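Local coordinates for fatty acid synthase 1, isoform A (Drosophila melanogaster, PDB 6FN6), which probably carries out the de novo synthesis of long-chain saturated fatty acids with NADPH, this chain being its modifying region of dehydratase, enoylreductase and ketoreductase domains, at residues K577-S582 / A879-A884; A609-R614 / G890-K895. One frame throughout, in Å; residues are numbered along the deposited sequence.

Going from the N terminus, residues 577-582 come first, in the loop between strands 570-574 and 583-587, followed by 609-614, where strand 601-611 passes into helix 613-620. The chain then builds the six-stranded parallel sheet, from strand 710-713 to strand 830-833 in chain order, before it returns as helix 876-885 and strand 891-895. Contact 1 closes a loop of 296 residues on that helix and contact 2 one of 275 residues on that strand. The two loops cross, since their segments alternate along the chain. Centres lie about 13 Å apart, and M883 packs on I611 and F613, so helix 876-885, which meets 577-582 in contact 1, also rests on contact 2.

Contact 1. Residues K577-S582 / A879-A884; sequences KGDLAS and AFRFMA
D579 and R881 supply the charged part of this contact, and L580 fills the apolar part between the turn and helix 876-885. The ion pair is a long one, with D579 OD1 3.7 Å from R881 NH2. The carboxylate oxygen sits at the edge of the guanidinium, near its plane, but the two flat groups are turned 65° against each other and no bidentate pairing results. R881 gets there with a chain extended from CG to NE, and its NE has a second acidic neighbour in E877 on the same helix, in a weak, long ion pair.

D579 OD1 also serves its own segment. With CG anti to the backbone N (chi1 -167°), the carboxylate accepts from A581 N at 2.8 Å, forming an Asx turn. This donor arrives from above the carboxylate plane, with an N-H...O angle of 161°. The backbone bond from S582 N to D579 O adds to the turn.

The van der Waals contacts belong to L580. Its CB lies over one face of the guanidinium, offset toward the rim, 3.9 Å from R881 NH2. Farther out, L580 CD2 rests 4.0 Å from R881 CG, against the aliphatic base of the arginine. The same methyl makes an apolar contact with F880 CB at 4.1 Å, while the F880 side chain also packs on D615, T619 and I611. T619 of helix 613-620 also touches L580.

With an alanine in place of D579, R881 NH2 would probably be left without this acidic mate and A581 N without its acceptor, freeing the turn to shift. One carboxylate oxygen thus both shapes the turn and faces the arginine; the wide charge separation, at a surface site, suggests a weak electrostatic contribution beside a leucine that does most of the touching on its segment.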
ATOM      1  N   LYS A 577     -20.108  17.000  21.614  1.00 83.79           N
ATOM      2  CA  LYS A 577     -18.789  16.449  21.330  1.00 89.38           C
ATOM      3  C   LYS A 577     -17.663  17.482  21.248  1.00 91.35           C
ATOM      4  O   LYS A 577     -16.572  17.245  21.762  1.00 92.58           O
ATOM      5  CB  LYS A 577     -18.853  15.662  20.021  1.00 96.35           C
ATOM      6  CG  LYS A 577     -19.630  14.362  20.150  1.00101.18           C
ATOM      7  CD  LYS A 577     -19.770  13.639  18.824  1.00109.18           C
ATOM      8  CE  LYS A 577     -20.542  12.341  18.995  1.00113.47           C
ATOM      9  NZ  LYS A 577     -20.973  11.758  17.696  1.00118.25           N
ATOM     10  N   GLY A 578     -17.913  18.624  20.619  1.00110.30           N
ATOM     11  CA  GLY A 578     -16.867  19.617  20.455  1.00113.92           C
ATOM     12  C   GLY A 578     -16.251  20.103  21.757  1.00114.69           C
ATOM     13  O   GLY A 578     -15.033  20.269  21.849  1.00115.82           O
ATOM     14  N   ASP A 579     -17.089  20.323  22.766  1.00111.53           N
ATOM     15  CA  ASP A 579     -16.637  20.868  24.044  1.00106.22           C
ATOM     16  C   ASP A 579     -16.529  19.786  25.122  1.00 97.25           C
ATOM     17  O   ASP A 579     -17.504  19.098  25.419  1.00 91.93           O
ATOM     18  CB  ASP A 579     -17.584  21.981  24.505  1.00104.80           C
ATOM     19  CG  ASP A 579     -17.014  22.800  25.647  1.00104.35           C
ATOM     20  OD1 ASP A 579     -16.035  22.351  26.278  1.00105.02           O
ATOM     21  OD2 ASP A 579     -17.540  23.903  25.907  1.00102.84           O
ATOM     22  N   LEU A 580     -15.340  19.640  25.705  1.00 73.15           N
ATOM     23  CA  LEU A 580     -15.108  18.630  26.738  1.00 69.16           C
ATOM     24  C   LEU A 580     -15.674  19.068  28.089  1.00 64.25           C
ATOM     25  O   LEU A 580     -15.770  18.269  29.021  1.00 62.20           O
ATOM     26  CB  LEU A 580     -13.614  18.323  26.874  1.00 73.27           C
ATOM     27  CG  LEU A 580     -13.068  17.249  25.929  1.00 77.96           C
ATOM     28  CD1 LEU A 580     -13.346  17.598  24.471  1.00 80.19           C
ATOM     29  CD2 LEU A 580     -11.580  17.030  26.160  1.00 82.25           C
ATOM     30  N   ALA A 581     -16.047  20.339  28.192  1.00 65.42           N
ATOM     31  CA  ALA A 581     -16.702  20.845  29.392  1.00 60.40           C
ATOM     32  C   ALA A 581     -18.077  20.195  29.537  1.00 56.68           C
ATOM     33  O   ALA A 581     -18.693  20.244  30.602  1.00 54.41           O
ATOM     34  CB  ALA A 581     -16.824  22.359  29.340  1.00 61.82           C
ATOM     35  N   SER A 582     -18.555  19.597  28.450  1.00 55.23           N
ATOM     36  CA  SER A 582     -19.866  18.968  28.419  1.00 54.90           C
ATOM     37  C   SER A 582     -19.876  17.626  29.153  1.00 54.63           C
ATOM     38  O   SER A 582     -20.939  17.047  29.382  1.00 54.46           O
ATOM     39  CB  SER A 582     -20.318  18.775  26.972  1.00 54.11           C
ATOM     40  OG  SER A 582     -19.403  17.965  26.258  1.00 54.34           O
ATOM     41  N   ALA A 879      -9.367  15.398  33.664  1.00 58.95           N
ATOM     42  CA  ALA A 879      -8.821  14.079  33.371  1.00 59.07           C
ATOM     43  C   ALA A 879      -8.692  13.868  31.865  1.00 59.31           C
ATOM     44  O   ALA A 879      -7.647  13.435  31.377  1.00 61.29           O
ATOM     45  CB  ALA A 879      -9.691  12.997  33.987  1.00 58.64           C
ATOM     46  N   PHE A 880      -9.758  14.178  31.131  1.00 64.70           N
ATOM     47  CA  PHE A 880      -9.759  14.032  29.678  1.00 64.33           C
ATOM     48  C   PHE A 880      -8.793  14.996  28.999  1.00 68.57           C
ATOM     49  O   PHE A 880      -7.996  14.588  28.155  1.00 69.01           O
ATOM     50  CB  PHE A 880     -11.170  14.246  29.122  1.00 58.27           C
ATOM     51  CG  PHE A 880     -11.999  12.996  29.078  1.00 50.27           C
ATOM     52  CD1 PHE A 880     -12.557  12.474  30.230  1.00 48.71           C
ATOM     53  CD2 PHE A 880     -12.219  12.345  27.878  1.00 46.20           C
ATOM     54  CE1 PHE A 880     -13.320  11.323  30.183  1.00 45.03           C
ATOM     55  CE2 PHE A 880     -12.980  11.196  27.825  1.00 42.97           C
ATOM     56  CZ  PHE A 880     -13.531  10.684  28.979  1.00 42.82           C
ATOM     57  N   ARG A 881      -8.871  16.272  29.359  1.00 66.64           N
ATOM     58  CA  ARG A 881      -7.987  17.278  28.782  1.00 67.55           C
ATOM     59  C   ARG A 881      -6.528  16.927  29.044  1.00 64.91           C
ATOM     60  O   ARG A 881      -5.655  17.207  28.222  1.00 61.85           O
ATOM     61  CB  ARG A 881      -8.310  18.668  29.336  1.00 70.94           C
ATOM     62  CG  ARG A 881      -9.624  19.227  28.817  1.00 71.39           C
ATOM     63  CD  ARG A 881      -9.837  20.672  29.229  1.00 74.02           C
ATOM     64  NE  ARG A 881     -11.089  21.202  28.694  1.00 74.94           N
ATOM     65  CZ  ARG A 881     -11.255  21.613  27.440  1.00 75.73           C
ATOM     66  NH1 ARG A 881     -10.248  21.557  26.575  1.00 76.11           N
ATOM     67  NH2 ARG A 881     -12.433  22.080  27.046  1.00 74.86           N
ATOM     68  N   PHE A 882      -6.270  16.308  30.191  1.00 82.94           N
ATOM     69  CA  PHE A 882      -4.913  15.943  30.577  1.00 83.38           C
ATOM     70  C   PHE A 882      -4.363  14.839  29.683  1.00 82.97           C
ATOM     71  O   PHE A 882      -3.185  14.857  29.324  1.00 86.39           O
ATOM     72  CB  PHE A 882      -4.874  15.503  32.040  1.00 84.79           C
ATOM     73  CG  PHE A 882      -3.504  15.123  32.521  1.00 88.32           C
ATOM     74  CD1 PHE A 882      -2.553  16.093  32.786  1.00 89.67           C
ATOM     75  CD2 PHE A 882      -3.168  13.794  32.713  1.00 88.84           C
ATOM     76  CE1 PHE A 882      -1.292  15.745  33.228  1.00 91.47           C
ATOM     77  CE2 PHE A 882      -1.910  13.439  33.157  1.00 90.33           C
ATOM     78  CZ  PHE A 882      -0.971  14.415  33.413  1.00 91.98           C
ATOM     79  N   MET A 883      -5.206  13.877  29.325  1.00 70.23           N
ATOM     80  CA  MET A 883      -4.761  12.779  28.476  1.00 70.86           C
ATOM     81  C   MET A 883      -4.590  13.259  27.040  1.00 71.81           C
ATOM     82  O   MET A 883      -3.686  12.819  26.333  1.00 73.64           O
ATOM     83  CB  MET A 883      -5.743  11.607  28.519  1.00 68.89           C
ATOM     84  CG  MET A 883      -5.223  10.380  27.784  1.00 68.93           C
ATOM     85  SD  MET A 883      -6.185   8.881  28.044  1.00 67.79           S
ATOM     86  CE  MET A 883      -5.157   7.693  27.183  1.00 67.30           C
ATOM     87  N   ALA A 884      -5.464  14.161  26.612  1.00 75.62           N
ATOM     88  CA  ALA A 884      -5.401  14.708  25.262  1.00 75.40           C
ATOM     89  C   ALA A 884      -4.071  15.416  25.019  1.00 80.12           C
ATOM     90  O   ALA A 884      -3.520  15.356  23.920  1.00 80.44           O
ATOM     91  CB  ALA A 884      -6.561  15.665  25.023  1.00 71.90           C
TER

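Contact 2. Residues A609-R614 / G890-K895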
ATOM      1  N   ALA A 609     -12.063   3.637  37.024  1.00 42.37           N
ATOM      2  CA  ALA A 609     -12.335   3.533  35.596  1.00 41.35           C
ATOM      3  C   ALA A 609     -11.305   4.346  34.820  1.00 45.10           C
ATOM      4  O   ALA A 609     -11.316   5.576  34.877  1.00 46.05           O
ATOM      5  CB  ALA A 609     -13.742   4.018  35.281  1.00 39.84           C
ATOM      6  N   PRO A 610     -10.399   3.663  34.103  1.00 45.62           N
ATOM      7  CA  PRO A 610      -9.432   4.395  33.277  1.00 47.13           C
ATOM      8  C   PRO A 610     -10.019   4.967  31.992  1.00 47.77           C
ATOM      9  O   PRO A 610     -10.974   4.415  31.443  1.00 44.32           O
ATOM     10  CB  PRO A 610      -8.378   3.333  32.944  1.00 45.19           C
ATOM     11  CG  PRO A 610      -8.557   2.267  33.956  1.00 43.35           C
ATOM     12  CD  PRO A 610     -10.015   2.252  34.264  1.00 43.89           C
ATOM     13  N   ILE A 611      -9.444   6.069  31.521  1.00 48.39           N
ATOM     14  CA  ILE A 611      -9.772   6.597  30.206  1.00 50.71           C
ATOM     15  C   ILE A 611      -8.763   6.063  29.199  1.00 50.27           C
ATOM     16  O   ILE A 611      -7.562   6.022  29.471  1.00 50.53           O
ATOM     17  CB  ILE A 611      -9.788   8.136  30.189  1.00 52.67           C
ATOM     18  CG1 ILE A 611     -10.708   8.687  31.276  1.00 53.77           C
ATOM     19  CG2 ILE A 611     -10.228   8.651  28.830  1.00 52.59           C
ATOM     20  CD1 ILE A 611      -9.972   9.378  32.389  1.00 57.54           C
ATOM     21  N   ASN A 612      -9.259   5.656  28.038  1.00 58.33           N
ATOM     22  CA  ASN A 612      -8.401   5.228  26.946  1.00 59.54           C
ATOM     23  C   ASN A 612      -8.587   6.184  25.775  1.00 62.51           C
ATOM     24  O   ASN A 612      -9.535   6.966  25.759  1.00 63.91           O
ATOM     25  CB  ASN A 612      -8.720   3.792  26.541  1.00 58.58           C
ATOM     26  CG  ASN A 612      -8.200   2.776  27.542  1.00 57.00           C
ATOM     27  OD1 ASN A 612      -7.036   2.377  27.490  1.00 58.05           O
ATOM     28  ND2 ASN A 612      -9.062   2.353  28.459  1.00 54.57           N
ATOM     29  N   PHE A 613      -7.682   6.130  24.804  1.00 55.05           N
ATOM     30  CA  PHE A 613      -7.731   7.055  23.678  1.00 59.93           C
ATOM     31  C   PHE A 613      -9.075   6.978  22.953  1.00 61.08           C
ATOM     32  O   PHE A 613      -9.566   7.985  22.443  1.00 61.23           O
ATOM     33  CB  PHE A 613      -6.583   6.779  22.701  1.00 63.60           C
ATOM     34  CG  PHE A 613      -5.258   7.333  23.150  1.00 70.70           C
ATOM     35  CD1 PHE A 613      -5.101   8.693  23.368  1.00 76.20           C
ATOM     36  CD2 PHE A 613      -4.169   6.499  23.350  1.00 73.15           C
ATOM     37  CE1 PHE A 613      -3.884   9.211  23.779  1.00 80.34           C
ATOM     38  CE2 PHE A 613      -2.949   7.012  23.761  1.00 77.02           C
ATOM     39  CZ  PHE A 613      -2.808   8.370  23.976  1.00 79.90           C
ATOM     40  N   ARG A 614      -9.678   5.793  22.924  1.00 67.05           N
ATOM     41  CA  ARG A 614     -10.957   5.615  22.245  1.00 66.19           C
ATOM     42  C   ARG A 614     -12.022   6.518  22.863  1.00 61.65           C
ATOM     43  O   ARG A 614     -12.875   7.054  22.157  1.00 62.31           O
ATOM     44  CB  ARG A 614     -11.399   4.152  22.302  1.00 67.50           C
ATOM     45  CG  ARG A 614     -12.631   3.837  21.455  1.00 70.30           C
ATOM     46  CD  ARG A 614     -13.089   2.400  21.662  1.00 72.04           C
ATOM     47  NE  ARG A 614     -14.540   2.274  21.771  1.00 74.50           N
ATOM     48  CZ  ARG A 614     -15.252   2.683  22.817  1.00 76.80           C
ATOM     49  NH1 ARG A 614     -14.658   3.269  23.847  1.00 77.49           N
ATOM     50  NH2 ARG A 614     -16.568   2.516  22.832  1.00 77.51           N
ATOM     51  N   GLY A 890       1.755   6.595  31.379  1.00 71.66           N
ATOM     52  CA  GLY A 890       0.995   5.526  31.998  1.00 72.12           C
ATOM     53  C   GLY A 890      -0.496   5.669  31.775  1.00 70.31           C
ATOM     54  O   GLY A 890      -0.932   6.208  30.757  1.00 73.27           O
ATOM     55  N   LYS A 891      -1.279   5.181  32.730  1.00 54.88           N
ATOM     56  CA  LYS A 891      -2.731   5.170  32.590  1.00 49.82           C
ATOM     57  C   LYS A 891      -3.398   6.307  33.359  1.00 49.19           C
ATOM     58  O   LYS A 891      -3.034   6.600  34.499  1.00 50.20           O
ATOM     59  CB  LYS A 891      -3.293   3.829  33.065  1.00 49.64           C
ATOM     60  CG  LYS A 891      -4.685   3.515  32.540  1.00 49.18           C
ATOM     61  CD  LYS A 891      -4.701   3.454  31.020  1.00 50.91           C
ATOM     62  CE  LYS A 891      -5.501   2.272  30.504  1.00 51.53           C
ATOM     63  NZ  LYS A 891      -5.357   2.116  29.029  1.00 52.17           N
ATOM     64  N   VAL A 892      -4.382   6.937  32.723  1.00 46.01           N
ATOM     65  CA  VAL A 892      -5.194   7.966  33.361  1.00 46.07           C
ATOM     66  C   VAL A 892      -6.427   7.309  33.967  1.00 46.42           C
ATOM     67  O   VAL A 892      -7.206   6.676  33.253  1.00 45.48           O
ATOM     68  CB  VAL A 892      -5.592   9.064  32.350  1.00 44.84           C
ATOM     69  CG1 VAL A 892      -6.414  10.159  33.021  1.00 45.10           C
ATOM     70  CG2 VAL A 892      -4.352   9.653  31.688  1.00 45.30           C
ATOM     71  N   VAL A 893      -6.612   7.466  35.276  1.00 61.85           N
ATOM     72  CA  VAL A 893      -7.682   6.763  35.982  1.00 61.59           C
ATOM     73  C   VAL A 893      -8.603   7.714  36.749  1.00 63.04           C
ATOM     74  O   VAL A 893      -8.149   8.673  37.372  1.00 64.50           O
ATOM     75  CB  VAL A 893      -7.102   5.706  36.941  1.00 60.96           C
ATOM     76  CG1 VAL A 893      -8.212   4.802  37.469  1.00 58.85           C
ATOM     77  CG2 VAL A 893      -6.016   4.887  36.249  1.00 60.72           C
ATOM     78  N   ILE A 894      -9.902   7.429  36.702  1.00 45.52           N
ATOM     79  CA  ILE A 894     -10.884   8.190  37.471  1.00 45.58           C
ATOM     80  C   ILE A 894     -11.283   7.416  38.719  1.00 46.68           C
ATOM     81  O   ILE A 894     -11.729   6.271  38.640  1.00 46.31           O
ATOM     82  CB  ILE A 894     -12.119   8.534  36.622  1.00 43.71           C
ATOM     83  CG1 ILE A 894     -11.752   9.581  35.574  1.00 42.98           C
ATOM     84  CG2 ILE A 894     -13.252   9.061  37.509  1.00 43.82           C
ATOM     85  CD1 ILE A 894     -12.831   9.838  34.550  1.00 41.20           C
ATOM     86  N   LYS A 895     -11.125   8.065  39.869  1.00 69.79           N
ATOM     87  CA  LYS A 895     -11.450   7.465  41.156  1.00 71.00           C
ATOM     88  C   LYS A 895     -12.927   7.659  41.479  1.00 68.17           C
ATOM     89  O   LYS A 895     -13.318   8.669  42.063  1.00 71.18           O
ATOM     90  CB  LYS A 895     -10.576   8.082  42.252  1.00 76.76           C
ATOM     91  CG  LYS A 895     -10.854   7.587  43.666  1.00 80.02           C
ATOM     92  CD  LYS A 895     -10.521   8.664  44.690  1.00 84.15           C
ATOM     93  CE  LYS A 895      -9.034   8.979  44.714  1.00 89.08           C
ATOM     94  NZ  LYS A 895      -8.713  10.075  45.669  1.00 91.63           N
TER
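A609 and I894 pair through two backbone bonds in an antiparallel strand ladder, in the sheet that probably forms the substrate-binding part of the enoylreductase, a medium-chain dehydrogenase/reductase fold. A609 N reaches I894 O at 3.1 Å, and I894 N returns to A609 O at 3.0 Å. Two residues on, I611 N donates to V892 O at 2.9 Å. Between them P610 faces V893 as a non-hydrogen-bonded pair, where proline's missing N-H costs this strand pair no bond; P610 CA instead makes a C-H...O contact with V892 O.

Side chains sort by face. I611, V892 and I894 share one: I611 CD1 lies 3.6 Å from I894 CD1 and 3.7 Å from V892 CG1. With CG1 anti to its own carbonyl carbon (chi1 -71°), I894 brings CG1 and CD1 beside I611 CD1, the two side chains crossing at a slant. On the other face P610 CB meets the bent chain of K891 at CG, 3.7 Å away.

Outward, helix 876-885 covers the isoleucine face through V876, A879 and F880, and strand 868-872 bonds the opposite edge of strand 891-895. Beyond the ladder, N612 ND2 hydrogen-bonds E642 OE2.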